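Local coordinates for protein lipolytic enzyme (Clostridium thermocellum, PDB 2VPT) that hydrolyses acetyl esters of xylan as the catalytic domain of a cellulosomal family 3 carbohydrate esterase, and holds a bound calcium ion, at residues A[28-31]-A[32-35]; A[188-191]-A[192-196]. One frame throughout, in Å; residues are numbered along the deposited sequence.

How the contacts relate
Contacts 1 and 2 are each one stretch of helix, and the two helices pack against each other. Their centres lie about 10 Å apart. The apolar seam has Leu34 CB 3.6 Å from Tyr192 CD1, and Glu30 CB 3.6 Å from Ala188 CB. Leu31 CD1 also comes within 3.6 Å of the carbonyl oxygen Ala188 O. On another side of contact 1, the side chain of Tyr32 is about 7 Å from the calcium ion held by Asp43, Phe44, Asp57 and Asp59. Helix 181-203, which carries contact 2, begins just after Asp175 and His178. With Ser14, these residues probably form the catalytic triad of this SGNH hydrolase.

Contact 1: A[28-31]-A[32-35]; sequences RTEL and YRLL
Leu31 sets CG trans to its backbone nitrogen (chi1 -175°), while Leu35 one turn on sets CG trans to its carbonyl carbon (chi1 -66°). These opposite choices bring the two branched ends together. Both leucines belong to helix 28-37 of the SGNH hydrolase fold, and the contact is an i to i+4 pairing along it. Leu31 CG lies 3.9 Å from Leu35 CD1. The side chains meet at a slant, with Leu31 CD1 also against Leu35 CG.

Glu30 bends at chi2 (65°), and its carboxylate swings forward along the helix to Leu34. Glu30 OE2 sits 3.7 Å from the methyl carbon Leu34 CD2. This is a polar atom against a hydrocarbon branch, not a bond. Leu34 N gives its hydrogen to Glu30 O at 3.0 Å. The bond from Arg33 N to Thr29 O is weak. Glu30 OE1 and Arg33 NH1, 4.7 Å apart, may attract weakly, but the pair is doubtful because Arg33 has two conformers.

Arg28 turns its guanidinium away from the turn, to the carbonyl oxygens of Met24, Thr16 and Ser50. This joins the start of helix 28-37 to helix 14-17 and to the chain at Met24 and Ser50. Leu35 rests on Ile42 of strand 41-44. The helical bond from Leu35 N to Leu31 O is 2.9 Å long.

Contact 2: A[188-191]-A[192-196]; sequences ANIW and YKYTI
Ile190 and Tyr194 run alongside each other in one direction on helix 181-203. Methyl CG2 of Ile190 touches Tyr194 CD2 and Tyr194 CE2, each at 3.7 Å, from a little off the ring plane. The CD2 side of the ring also faces the backbone: Ile190 O lies in the ring plane, 3.3 Å from Tyr194 CD2. The same oxygen accepts the helical bond from Tyr194 N at 3.1 Å.

Trp191 and Thr195 form the second i to i+4 pair. Thr195 OG1 stands between its own backbone N and carbonyl carbon (chi1 65°), which lets the hydroxyl fold back on the preceding turn. Thr195 OG1 donates to Trp191 O at 2.7 Å, from above the carbonyl plane, 44° out of it. This satisfies a buried hydroxyl. The main-chain bond from Thr195 N to the same oxygen is weak and bent, and Thr195 N also bonds to Tyr192 O at 3.2 Å. The helix is locally uneven there. Thr195 CG2 borders the indole rim, almost level with the ring, 4.2 Å from Trp191 CE3. Tyr192 turns a ring face to Ile196, whose CB is centred 3.9 Å above it.

Glu163 takes a salt bridge from Lys193 NZ and a hydrogen bond from Tyr194 OH. The indole of Trp191 stacks with Tyr27 and Phe88 and packs on strands 122-126 and 156-159, while Tyr192 lies against helix 28-37.

Contact 1: A[28-31]-A[32-35]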
loop_
_atom_site.group_PDB
_atom_site.type_symbol
_atom_site.label_atom_id
_atom_site.label_comp_id
_atom_site.label_asym_id
_atom_site.label_seq_id
_atom_site.Cartn_x
_atom_site.Cartn_y
_atom_site.Cartn_z
ATOM N N ARG A 28 6.430 9.278 -5.325
ATOM C CA ARG A 28 6.381 10.211 -4.194
ATOM C C ARG A 28 7.717 10.280 -3.454
ATOM O O ARG A 28 8.127 11.352 -3.016
ATOM C CB ARG A 28 5.225 9.852 -3.254
ATOM C CG ARG A 28 3.857 10.094 -3.917
ATOM C CD ARG A 28 2.700 9.506 -3.157
ATOM N NE ARG A 28 2.613 8.052 -3.240
ATOM C CZ ARG A 28 2.937 7.186 -2.277
ATOM N NH1 ARG A 28 3.453 7.560 -1.109
ATOM N NH2 ARG A 28 2.783 5.904 -2.515
ATOM N N THR A 29 8.410 9.156 -3.353
ATOM C CA THR A 29 9.708 9.120 -2.626
ATOM C C THR A 29 10.698 10.094 -3.263
ATOM O O THR A 29 11.228 10.995 -2.612
ATOM C CB THR A 29 10.282 7.708 -2.644
ATOM O OG1 THR A 29 9.290 6.811 -2.131
ATOM C CG2 THR A 29 11.549 7.616 -1.797
ATOM N N GLU A 30 10.939 9.930 -4.554
ATOM C CA GLU A 30 11.921 10.781 -5.235
ATOM C C GLU A 30 11.397 12.201 -5.427
ATOM O O GLU A 30 12.145 13.169 -5.316
ATOM C CB GLU A 30 12.342 10.144 -6.552
ATOM C CG GLU A 30 13.364 10.915 -7.380
ATOM C CD GLU A 30 14.716 11.031 -6.712
ATOM O OE1 GLU A 30 15.040 10.207 -5.826
ATOM O OE2 GLU A 30 15.472 11.955 -7.099
ATOM N N LEU A 31 10.109 12.362 -5.722
ATOM C CA LEU A 31 9.614 13.704 -5.955
ATOM C C LEU A 31 9.661 14.535 -4.675
ATOM O O LEU A 31 9.982 15.725 -4.723
ATOM C CB LEU A 31 8.195 13.691 -6.537
ATOM C CG LEU A 31 7.624 15.055 -6.924
ATOM C CD1 LEU A 31 8.502 15.755 -7.960
ATOM C CD2 LEU A 31 6.219 14.881 -7.462
ATOM N N TYR A 32 9.368 13.922 -3.526
ATOM C CA TYR A 32 9.465 14.639 -2.258
ATOM C C TYR A 32 10.888 15.153 -2.046
ATOM O O TYR A 32 11.067 16.294 -1.594
ATOM C CB TYR A 32 9.036 13.742 -1.090
ATOM C CG TYR A 32 8.866 14.495 0.206
ATOM C CD1 TYR A 32 7.712 15.206 0.469
ATOM C CD2 TYR A 32 9.890 14.541 1.142
ATOM C CE1 TYR A 32 7.550 15.927 1.625
ATOM C CE2 TYR A 32 9.738 15.249 2.305
ATOM C CZ TYR A 32 8.578 15.942 2.554
ATOM O OH TYR A 32 8.396 16.660 3.715
ATOM N N ARG A 33 11.866 14.326 -2.382
ATOM C CA ARG A 33 13.279 14.733 -2.310
ATOM C C ARG A 33 13.548 15.923 -3.209
ATOM O O ARG A 33 14.123 16.923 -2.774
ATOM C CB ARG A 33 14.213 13.601 -2.729
ATOM C CG ARG A 33 14.274 12.440 -1.758
ATOM C CD ARG A 33 15.391 11.483 -2.069
ATOM N NE ARG A 33 16.700 12.083 -1.794
ATOM C CZ ARG A 33 17.865 11.430 -1.817
ATOM N NH1 ARG A 33 17.924 10.136 -2.107
ATOM N NH2 ARG A 33 18.986 12.091 -1.551
ATOM N N LEU A 34 13.137 15.821 -4.475
ATOM C CA LEU A 34 13.468 16.871 -5.436
ATOM C C LEU A 34 12.837 18.189 -5.059
ATOM O O LEU A 34 13.475 19.235 -5.163
ATOM C CB LEU A 34 13.030 16.471 -6.852
ATOM C CG LEU A 34 13.703 15.264 -7.496
ATOM C CD1 LEU A 34 12.982 14.800 -8.770
ATOM C CD2 LEU A 34 15.189 15.547 -7.775
ATOM N N LEU A 35 11.585 18.163 -4.629
ATOM C CA LEU A 35 10.877 19.379 -4.276
ATOM C C LEU A 35 11.455 20.014 -3.020
ATOM O O LEU A 35 11.581 21.238 -2.941
ATOM C CB LEU A 35 9.380 19.126 -4.110
ATOM C CG LEU A 35 8.626 18.735 -5.378
ATOM C CD1 LEU A 35 7.185 18.396 -5.001
ATOM C CD2 LEU A 35 8.683 19.828 -6.436
#

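Contact 2: A[188-191]-A[192-196]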
loop_
_atom_site.group_PDB
_atom_site.type_symbol
_atom_site.label_atom_id
_atom_site.label_comp_id
_atom_site.label_asym_id
_atom_site.label_seq_id
_atom_site.Cartn_x
_atom_site.Cartn_y
_atom_site.Cartn_z
ATOM N N ALA A 188 9.208 10.544 -11.344
ATOM C CA ALA A 188 9.354 11.669 -10.426
ATOM C C ALA A 188 10.042 12.867 -11.087
ATOM O O ALA A 188 9.653 14.010 -10.878
ATOM C CB ALA A 188 10.141 11.248 -9.198
ATOM N N ASN A 189 11.070 12.583 -11.876
ATOM C CA ASN A 189 11.779 13.666 -12.570
ATOM C C ASN A 189 10.925 14.403 -13.579
ATOM O O ASN A 189 11.066 15.612 -13.742
ATOM C CB ASN A 189 13.108 13.170 -13.126
ATOM C CG ASN A 189 14.187 13.158 -12.033
ATOM O OD1 ASN A 189 14.358 12.184 -11.329
ATOM N ND2 ASN A 189 14.851 14.292 -11.851
ATOM N N ILE A 190 9.983 13.692 -14.208
ATOM C CA ILE A 190 9.074 14.324 -15.159
ATOM C C ILE A 190 8.012 15.142 -14.411
ATOM O O ILE A 190 7.710 16.264 -14.793
ATOM C CB ILE A 190 8.453 13.300 -16.117
ATOM C CG1 ILE A 190 9.542 12.567 -16.917
ATOM C CG2 ILE A 190 7.455 13.984 -17.060
ATOM C CD1 ILE A 190 9.070 11.315 -17.616
ATOM N N TRP A 191 7.447 14.614 -13.320
ATOM C CA TRP A 191 6.587 15.449 -12.500
ATOM C C TRP A 191 7.307 16.743 -12.107
ATOM O O TRP A 191 6.720 17.821 -12.158
ATOM C CB TRP A 191 6.167 14.744 -11.204
ATOM C CG TRP A 191 5.072 13.694 -11.338
ATOM C CD1 TRP A 191 5.250 12.355 -11.354
ATOM C CD2 TRP A 191 3.651 13.913 -11.449
ATOM N NE1 TRP A 191 4.032 11.710 -11.467
ATOM C CE2 TRP A 191 3.042 12.651 -11.518
ATOM C CE3 TRP A 191 2.840 15.050 -11.485
ATOM C CZ2 TRP A 191 1.651 12.493 -11.640
ATOM C CZ3 TRP A 191 1.467 14.896 -11.608
ATOM C CH2 TRP A 191 0.890 13.629 -11.672
ATOM N N TYR A 192 8.560 16.625 -11.656
ATOM C CA TYR A 192 9.317 17.805 -11.263
ATOM C C TYR A 192 9.395 18.804 -12.419
ATOM O O TYR A 192 9.079 19.971 -12.253
ATOM C CB TYR A 192 10.706 17.404 -10.764
ATOM C CG TYR A 192 11.549 18.580 -10.307
ATOM C CD1 TYR A 192 11.550 18.983 -8.981
ATOM C CD2 TYR A 192 12.323 19.293 -11.211
ATOM C CE1 TYR A 192 12.317 20.052 -8.562
ATOM C CE2 TYR A 192 13.100 20.353 -10.800
ATOM C CZ TYR A 192 13.076 20.738 -9.484
ATOM O OH TYR A 192 13.857 21.807 -9.074
ATOM N N LYS A 193 9.818 18.319 -13.574
ATOM C CA LYS A 193 9.929 19.166 -14.775
ATOM C C LYS A 193 8.675 19.998 -15.027
ATOM O O LYS A 193 8.737 21.202 -15.283
ATOM C CB LYS A 193 10.264 18.293 -15.981
ATOM C CG LYS A 193 10.216 19.008 -17.335
ATOM C CD LYS A 193 10.591 18.064 -18.451
ATOM C CE LYS A 193 10.358 18.721 -19.805
ATOM N NZ LYS A 193 10.687 17.827 -20.919
ATOM N N TYR A 194 7.520 19.341 -14.967
ATOM C CA TYR A 194 6.256 19.983 -15.327
ATOM C C TYR A 194 5.585 20.752 -14.195
ATOM O O TYR A 194 4.689 21.546 -14.437
ATOM C CB TYR A 194 5.291 18.942 -15.941
ATOM C CG TYR A 194 5.660 18.550 -17.365
ATOM C CD1 TYR A 194 5.144 19.250 -18.447
ATOM C CD2 TYR A 194 6.495 17.482 -17.638
ATOM C CE1 TYR A 194 5.481 18.918 -19.734
ATOM C CE2 TYR A 194 6.845 17.138 -18.947
ATOM C CZ TYR A 194 6.327 17.869 -19.993
ATOM O OH TYR A 194 6.643 17.556 -21.305
ATOM N N THR A 195 6.018 20.540 -12.944
ATOM C CA THR A 195 5.374 21.201 -11.803
ATOM C C THR A 195 6.185 22.276 -11.086
ATOM O O THR A 195 5.612 23.125 -10.419
ATOM C CB THR A 195 4.938 20.180 -10.715
ATOM O OG1 THR A 195 6.098 19.555 -10.139
ATOM C CG2 THR A 195 3.953 19.105 -11.295
ATOM N N ILE A 196 7.507 22.240 -11.207
ATOM C CA ILE A 196 8.341 23.059 -10.309
ATOM C C ILE A 196 8.076 24.570 -10.422
ATOM O O ILE A 196 7.945 25.260 -9.423
ATOM C CB ILE A 196 9.846 22.730 -10.456
ATOM C CG1 ILE A 196 10.669 23.482 -9.402
ATOM C CG2 ILE A 196 10.361 23.065 -11.840
ATOM C CD1 ILE A 196 10.282 23.186 -7.946
#